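Local coordinates for protein 455aa long hypothetical phospho-sugar mutase (PDB 2F7L) that interconverts the 6-phosphates and 1-phosphates of glucosamine and galactosamine with the help of magnesium, on the way to UDP-N-acetylglucosamine and UDP-N-acetylgalactosamine, at residues G263-Y268 with E362-L367; V282-S287 with T305-V310. One frame throughout, in Å; residues are numbered along the deposited sequence.

Contact 1 of 2, residues G263-Y268 with E362-L367; sequences GTLLSY and ELFDRL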
ATOM      1  N   GLY A 263      -5.740   8.448   6.685  1.00 35.52           N
ATOM      2  CA  GLY A 263      -4.392   8.851   6.344  1.00 35.85           C
ATOM      3  C   GLY A 263      -4.207  10.256   6.856  1.00 37.33           C
ATOM      4  O   GLY A 263      -3.129  10.643   7.305  1.00 37.86           O
ATOM      5  N   THR A 264      -5.290  11.022   6.788  1.00 38.65           N
ATOM      6  CA  THR A 264      -5.309  12.416   7.234  1.00 39.80           C
ATOM      7  C   THR A 264      -5.173  12.507   8.763  1.00 39.75           C
ATOM      8  O   THR A 264      -4.366  13.272   9.276  1.00 38.90           O
ATOM      9  CB  THR A 264      -6.625  13.109   6.762  1.00 40.03           C
ATOM     10  OG1 THR A 264      -6.582  13.297   5.343  1.00 38.84           O
ATOM     11  CG2 THR A 264      -6.804  14.451   7.444  1.00 40.65           C
ATOM     12  N   LEU A 265      -5.975  11.713   9.467  1.00 40.79           N
ATOM     13  CA  LEU A 265      -5.961  11.640  10.927  1.00 41.34           C
ATOM     14  C   LEU A 265      -4.570  11.209  11.409  1.00 42.17           C
ATOM     15  O   LEU A 265      -4.032  11.757  12.372  1.00 43.22           O
ATOM     16  CB  LEU A 265      -7.008  10.615  11.378  1.00 40.78           C
ATOM     17  CG  LEU A 265      -8.234  11.040  12.193  1.00 40.65           C
ATOM     18  CD1 LEU A 265      -8.572  12.478  11.919  1.00 40.94           C
ATOM     19  CD2 LEU A 265      -9.411  10.136  11.860  1.00 39.64           C
ATOM     20  N   LEU A 266      -4.002  10.212  10.732  1.00 42.81           N
ATOM     21  CA  LEU A 266      -2.683   9.676  11.050  1.00 42.79           C
ATOM     22  C   LEU A 266      -1.616  10.672  10.656  1.00 44.10           C
ATOM     23  O   LEU A 266      -0.612  10.841  11.349  1.00 44.39           O
ATOM     24  CB  LEU A 266      -2.461   8.366  10.302  1.00 41.30           C
ATOM     25  CG  LEU A 266      -2.579   7.062  11.098  1.00 40.50           C
ATOM     26  CD1 LEU A 266      -3.593   7.159  12.237  1.00 39.09           C
ATOM     27  CD2 LEU A 266      -2.937   5.963  10.130  1.00 39.25           C
ATOM     28  N   SER A 267      -1.831  11.337   9.531  1.00 45.58           N
ATOM     29  CA  SER A 267      -0.882  12.334   9.062  1.00 46.76           C
ATOM     30  C   SER A 267      -0.825  13.430  10.139  1.00 47.26           C
ATOM     31  O   SER A 267       0.198  14.070  10.375  1.00 46.91           O
ATOM     32  CB  SER A 267      -1.362  12.896   7.723  1.00 46.53           C
ATOM     33  OG  SER A 267      -0.264  13.342   6.952  1.00 47.56           O
ATOM     34  N   TYR A 268      -1.946  13.623  10.809  1.00 48.39           N
ATOM     35  CA  TYR A 268      -2.039  14.612  11.869  1.00 49.77           C
ATOM     36  C   TYR A 268      -1.185  14.204  13.080  1.00 49.81           C
ATOM     37  O   TYR A 268      -0.252  14.911  13.480  1.00 49.50           O
ATOM     38  CB  TYR A 268      -3.503  14.761  12.285  1.00 50.45           C
ATOM     39  CG  TYR A 268      -3.688  15.498  13.574  1.00 51.54           C
ATOM     40  CD1 TYR A 268      -3.276  16.826  13.701  1.00 52.04           C
ATOM     41  CD2 TYR A 268      -4.244  14.861  14.685  1.00 52.12           C
ATOM     42  CE1 TYR A 268      -3.411  17.504  14.910  1.00 53.03           C
ATOM     43  CE2 TYR A 268      -4.382  15.531  15.901  1.00 52.99           C
ATOM     44  CZ  TYR A 268      -3.962  16.851  16.005  1.00 53.31           C
ATOM     45  OH  TYR A 268      -4.077  17.510  17.205  1.00 54.70           O
ATOM     46  N   GLU A 362     -16.491   9.059  16.697  1.00 48.33           N
ATOM     47  CA  GLU A 362     -16.425  10.494  16.865  1.00 49.59           C
ATOM     48  C   GLU A 362     -15.177  11.047  16.203  1.00 49.27           C
ATOM     49  O   GLU A 362     -15.251  12.010  15.445  1.00 50.10           O
ATOM     50  CB  GLU A 362     -16.425  10.883  18.342  1.00 50.97           C
ATOM     51  CG  GLU A 362     -16.484  12.400  18.510  1.00 54.22           C
ATOM     52  CD  GLU A 362     -16.231  12.882  19.929  1.00 56.14           C
ATOM     53  OE1 GLU A 362     -16.838  12.308  20.868  1.00 56.21           O
ATOM     54  OE2 GLU A 362     -15.434  13.850  20.089  1.00 56.65           O
ATOM     55  N   LEU A 363     -14.037  10.426  16.501  1.00 48.50           N
ATOM     56  CA  LEU A 363     -12.736  10.826  15.953  1.00 47.06           C
ATOM     57  C   LEU A 363     -12.823  11.099  14.458  1.00 46.28           C
ATOM     58  O   LEU A 363     -12.397  12.139  13.973  1.00 45.27           O
ATOM     59  CB  LEU A 363     -11.720   9.709  16.194  1.00 46.56           C
ATOM     60  CG  LEU A 363     -10.223  10.017  16.268  1.00 46.08           C
ATOM     61  CD1 LEU A 363      -9.495   9.136  15.284  1.00 45.78           C
ATOM     62  CD2 LEU A 363      -9.953  11.477  15.985  1.00 46.04           C
ATOM     63  N   PHE A 364     -13.378  10.140  13.732  1.00 46.54           N
ATOM     64  CA  PHE A 364     -13.523  10.259  12.293  1.00 46.46           C
ATOM     65  C   PHE A 364     -14.445  11.386  11.894  1.00 46.35           C
ATOM     66  O   PHE A 364     -14.203  12.073  10.889  1.00 45.68           O
ATOM     67  CB  PHE A 364     -14.020   8.939  11.703  1.00 46.88           C
ATOM     68  CG  PHE A 364     -12.912   7.995  11.365  1.00 47.73           C
ATOM     69  CD1 PHE A 364     -12.619   6.914  12.194  1.00 47.88           C
ATOM     70  CD2 PHE A 364     -12.104   8.233  10.247  1.00 47.37           C
ATOM     71  CE1 PHE A 364     -11.539   6.094  11.915  1.00 47.58           C
ATOM     72  CE2 PHE A 364     -11.027   7.419   9.961  1.00 47.15           C
ATOM     73  CZ  PHE A 364     -10.740   6.350  10.795  1.00 47.80           C
ATOM     74  N   ASP A 365     -15.501  11.576  12.678  1.00 45.75           N
ATOM     75  CA  ASP A 365     -16.422  12.644  12.378  1.00 45.30           C
ATOM     76  C   ASP A 365     -15.743  14.001  12.436  1.00 45.27           C
ATOM     77  O   ASP A 365     -16.231  14.939  11.841  1.00 45.90           O
ATOM     78  CB  ASP A 365     -17.632  12.604  13.301  1.00 45.11           C
ATOM     79  CG  ASP A 365     -18.637  11.541  12.892  1.00 46.58           C
ATOM     80  OD1 ASP A 365     -18.688  11.182  11.692  1.00 46.65           O
ATOM     81  OD2 ASP A 365     -19.392  11.070  13.769  1.00 46.87           O
ATOM     82  N   ARG A 366     -14.609  14.114  13.119  1.00 45.49           N
ATOM     83  CA  ARG A 366     -13.918  15.400  13.184  1.00 46.21           C
ATOM     84  C   ARG A 366     -13.394  15.841  11.815  1.00 46.41           C
ATOM     85  O   ARG A 366     -12.857  16.930  11.683  1.00 46.56           O
ATOM     86  CB  ARG A 366     -12.712  15.355  14.131  1.00 47.79           C
ATOM     87  CG  ARG A 366     -12.964  15.120  15.626  1.00 49.52           C
ATOM     88  CD  ARG A 366     -11.705  15.592  16.374  1.00 51.81           C
ATOM     89  NE  ARG A 366     -11.375  14.885  17.614  1.00 53.50           N
ATOM     90  CZ  ARG A 366     -12.168  14.791  18.678  1.00 55.53           C
ATOM     91  NH1 ARG A 366     -13.382  15.350  18.687  1.00 55.55           N
ATOM     92  NH2 ARG A 366     -11.727  14.156  19.756  1.00 56.24           N
ATOM     93  N   LEU A 367     -13.533  14.994  10.799  1.00 46.89           N
ATOM     94  CA  LEU A 367     -13.039  15.310   9.444  1.00 46.44           C
ATOM     95  C   LEU A 367     -14.114  15.863   8.502  1.00 46.53           C
ATOM     96  O   LEU A 367     -15.313  15.605   8.674  1.00 46.36           O
ATOM     97  CB  LEU A 367     -12.445  14.052   8.783  1.00 45.46           C
ATOM     98  CG  LEU A 367     -10.979  13.621   8.791  1.00 44.50           C
ATOM     99  CD1 LEU A 367     -10.206  14.320   9.867  1.00 44.66           C
ATOM    100  CD2 LEU A 367     -10.912  12.108   8.968  1.00 43.62           C
TER

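Contact 2 of 2, residues V282-S287 with T305-V310; sequences VTAVSS and TKVGSV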
ATOM      1  N   VAL A 282       2.994  13.758   1.886  1.00 40.33           N
ATOM      2  CA  VAL A 282       2.855  13.452   0.461  1.00 37.81           C
ATOM      3  C   VAL A 282       1.621  12.583   0.281  1.00 37.34           C
ATOM      4  O   VAL A 282       1.290  11.786   1.148  1.00 37.79           O
ATOM      5  CB  VAL A 282       4.070  12.642  -0.051  1.00 37.37           C
ATOM      6  CG1 VAL A 282       3.913  12.297  -1.524  1.00 36.34           C
ATOM      7  CG2 VAL A 282       5.340  13.424   0.174  1.00 37.61           C
ATOM      8  N   THR A 283       0.915  12.747  -0.827  1.00 36.75           N
ATOM      9  CA  THR A 283      -0.241  11.893  -1.108  1.00 35.64           C
ATOM     10  C   THR A 283      -0.578  11.938  -2.594  1.00 34.54           C
ATOM     11  O   THR A 283      -0.210  12.880  -3.301  1.00 34.73           O
ATOM     12  CB  THR A 283      -1.486  12.269  -0.278  1.00 35.24           C
ATOM     13  OG1 THR A 283      -2.313  11.106  -0.145  1.00 35.24           O
ATOM     14  CG2 THR A 283      -2.292  13.361  -0.960  1.00 34.12           C
ATOM     15  N   ALA A 284      -1.256  10.909  -3.077  1.00 33.24           N
ATOM     16  CA  ALA A 284      -1.600  10.861  -4.486  1.00 32.21           C
ATOM     17  C   ALA A 284      -2.888  11.619  -4.806  1.00 31.88           C
ATOM     18  O   ALA A 284      -3.816  11.735  -3.987  1.00 30.61           O
ATOM     19  CB  ALA A 284      -1.702   9.418  -4.953  1.00 31.32           C
ATOM     20  N   VAL A 285      -2.917  12.133  -6.027  1.00 31.87           N
ATOM     21  CA  VAL A 285      -4.047  12.892  -6.540  1.00 31.26           C
ATOM     22  C   VAL A 285      -5.364  12.128  -6.455  1.00 31.00           C
ATOM     23  O   VAL A 285      -6.414  12.678  -6.746  1.00 30.74           O
ATOM     24  CB  VAL A 285      -3.776  13.314  -7.998  1.00 30.79           C
ATOM     25  CG1 VAL A 285      -2.747  14.450  -8.027  1.00 28.89           C
ATOM     26  CG2 VAL A 285      -3.261  12.115  -8.796  1.00 29.26           C
ATOM     27  N   SER A 286      -5.297  10.867  -6.048  1.00 31.62           N
ATOM     28  CA  SER A 286      -6.477  10.019  -5.892  1.00 32.12           C
ATOM     29  C   SER A 286      -7.108  10.296  -4.518  1.00 32.87           C
ATOM     30  O   SER A 286      -8.235   9.881  -4.226  1.00 32.68           O
ATOM     31  CB  SER A 286      -6.076   8.541  -6.016  1.00 31.79           C
ATOM     32  OG  SER A 286      -4.960   8.225  -5.186  1.00 32.76           O
ATOM     33  N   SER A 287      -6.363  11.015  -3.681  1.00 34.10           N
ATOM     34  CA  SER A 287      -6.808  11.389  -2.335  1.00 34.41           C
ATOM     35  C   SER A 287      -7.771  12.585  -2.336  1.00 35.00           C
ATOM     36  O   SER A 287      -7.643  13.513  -3.154  1.00 34.00           O
ATOM     37  CB  SER A 287      -5.592  11.727  -1.463  1.00 34.24           C
ATOM     38  OG  SER A 287      -5.025  10.573  -0.884  1.00 33.78           O
ATOM     39  N   THR A 305       0.957  14.156  -5.525  1.00 38.80           N
ATOM     40  CA  THR A 305       1.856  13.424  -6.407  1.00 38.33           C
ATOM     41  C   THR A 305       1.147  12.362  -7.251  1.00 37.87           C
ATOM     42  O   THR A 305      -0.058  12.190  -7.148  1.00 38.11           O
ATOM     43  CB  THR A 305       3.013  12.782  -5.572  1.00 38.41           C
ATOM     44  OG1 THR A 305       3.966  12.180  -6.448  1.00 39.01           O
ATOM     45  CG2 THR A 305       2.485  11.745  -4.604  1.00 37.90           C
ATOM     46  N   LYS A 306       1.900  11.671  -8.099  1.00 37.58           N
ATOM     47  CA  LYS A 306       1.356  10.624  -8.953  1.00 37.94           C
ATOM     48  C   LYS A 306       0.773   9.516  -8.095  1.00 38.06           C
ATOM     49  O   LYS A 306       1.016   9.442  -6.885  1.00 37.38           O
ATOM     50  CB  LYS A 306       2.454  10.014  -9.845  1.00 38.07           C
ATOM     51  CG  LYS A 306       3.166  11.013 -10.721  1.00 41.58           C
ATOM     52  CD  LYS A 306       4.402  10.447 -11.461  1.00 43.90           C
ATOM     53  CE  LYS A 306       5.285  11.594 -12.139  1.00 45.27           C
ATOM     54  NZ  LYS A 306       6.184  12.412 -11.199  1.00 43.54           N
ATOM     55  N   VAL A 307      -0.006   8.661  -8.743  1.00 38.27           N
ATOM     56  CA  VAL A 307      -0.602   7.503  -8.099  1.00 39.15           C
ATOM     57  C   VAL A 307       0.491   6.436  -8.063  1.00 40.79           C
ATOM     58  O   VAL A 307       1.158   6.188  -9.078  1.00 40.77           O
ATOM     59  CB  VAL A 307      -1.792   6.965  -8.928  1.00 38.80           C
ATOM     60  CG1 VAL A 307      -2.205   5.586  -8.434  1.00 36.01           C
ATOM     61  CG2 VAL A 307      -2.953   7.952  -8.862  1.00 37.48           C
ATOM     62  N   GLY A 308       0.678   5.808  -6.902  1.00 42.49           N
ATOM     63  CA  GLY A 308       1.698   4.771  -6.760  1.00 43.23           C
ATOM     64  C   GLY A 308       2.419   4.819  -5.417  1.00 43.92           C
ATOM     65  O   GLY A 308       3.026   5.843  -5.065  1.00 43.92           O
ATOM     66  N   SER A 309       2.356   3.710  -4.677  1.00 43.84           N
ATOM     67  CA  SER A 309       2.979   3.598  -3.356  1.00 43.88           C
ATOM     68  C   SER A 309       4.506   3.598  -3.319  1.00 43.15           C
ATOM     69  O   SER A 309       5.106   4.256  -2.464  1.00 42.74           O
ATOM     70  CB  SER A 309       2.465   2.344  -2.649  1.00 44.70           C
ATOM     71  OG  SER A 309       1.095   2.490  -2.330  1.00 47.35           O
ATOM     72  N   VAL A 310       5.131   2.841  -4.215  1.00 42.38           N
ATOM     73  CA  VAL A 310       6.586   2.785  -4.261  1.00 42.16           C
ATOM     74  C   VAL A 310       7.110   4.216  -4.444  1.00 42.74           C
ATOM     75  O   VAL A 310       7.955   4.687  -3.675  1.00 42.65           O
ATOM     76  CB  VAL A 310       7.094   1.912  -5.447  1.00 41.68           C
ATOM     77  CG1 VAL A 310       8.605   1.784  -5.387  1.00 40.66           C
ATOM     78  CG2 VAL A 310       6.423   0.541  -5.431  1.00 40.53           C
TER

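Contact 1 of 2, residues G263-Y268 with E362-L367
With CG of Leu-363 set opposite the backbone N (chi1 -155°), the branch swings toward Leu-265, and the two leucines meet tip to tip, Leu-265 CD2 lying 3.6 Å from Leu-363 CD1. This is apolar packing inside the alpha/beta/alpha domain III, between helix 259-272 and the short helix 360-365 with the loop that follows it. Leu-265 is the central side chain of the contact: its forked end serves three neighbours, CD2 turned to Leu-363 and Phe-364, CD1 to Leu-367. A leucine, apolar and forked at its end, suits this place because its two methyls can face different partners. In Thr-264 the methyl CG2 is anti to the backbone N and passes 4.2 Å from Leu-367 CD1, while OG1 bonds back to Asp-260 O in the preceding turn, so the residue adds a methyl without leaving its hydroxyl unmatched. An alanine in place of Leu-265 would be likely to strip Leu-363, Phe-364 and Leu-367 of their shared partner and open a gap beside helix 259-272. Helix 342-356 joins the cluster, Met-349 touching Phe-364. The Phe-364 ring receives Leu-265 CD2 over one face in a CH-pi contact, the methyl carbon 3.9 Å from the ring centroid and 23° off the normal, displaced toward the rim.

Contact 2 of 2, residues V282-S287 with T305-V310
Parallel beta pairing joins these segments at the C-terminal ends of neighbouring strands in domain III: Ala-284, closing strand 280-284, forms a bridge with Thr-305 at the end of the outermost strand 301-305. The backbone of Thr-305 is gripped twice, as a parallel bridge requires. Thr-305 N gives a weak bond to Thr-283 O, 2.8 Å long and bent to 125° at the hydrogen. Thr-305 O accepts a straighter one from Val-285 N at 3.1 Å, with the donor nearly in line with C=O. The CA-H of Ala-284 also points at Thr-305 O. Past the bridge the first segment folds into a type I turn from Ala-284 to Ser-287, closed by Ser-287 N to Ala-284 O; Ser-287 OG also bonds to Thr-283 OG1, which bonds to Phe-325 O as well. Small Ala-284 fits where its CB must lie against the other backbone, 3.8 Å from Val-307 CA. Beta-branched Val-282 and Thr-305 suit the extended strands: with Thr-305 OG1 anti to the backbone N (chi1 -174°), CG2 is the branch that meets Val-282 CG1. Beyond the bridge, Val-285 CG2 and Val-307 CG2 make apolar contact at 4.2 Å, their side chains crossing at about a right angle. Gly-308 is the N-cap of helix 309-318, with backbone angles that would jam a CB against the preceding carbonyl. Strand 280-284 pairs on its other side with strand 323-326, helix 309-318 covers Val-282 and Thr-305 through Lys-315, and strand 416-422 of the C-terminal domain touches Val-285 and Val-307.

Both contacts belong to domain III, their centres about 19 Å apart and their nearest atoms about 6 Å apart, so they do not touch. Along the chain the order is 263-268, 282-287, 305-310, 362-367: contact 1 brackets contact 2. Helix 259-272 is followed by strand 280-284, and helix 290-296 links parallel strands 280-284 and 301-305 as a beta-alpha-beta unit. Contact 1 lies among helices early and late in the domain, contact 2 at the C-terminal ends of two sheet strands and the loops beyond. There the side chain of Val-307 is about 12 Å from that of Ser-97, the probable phosphoserine site, unphosphorylated here, and about 5 Å from a sulfate, probably from the crystallisation liquor.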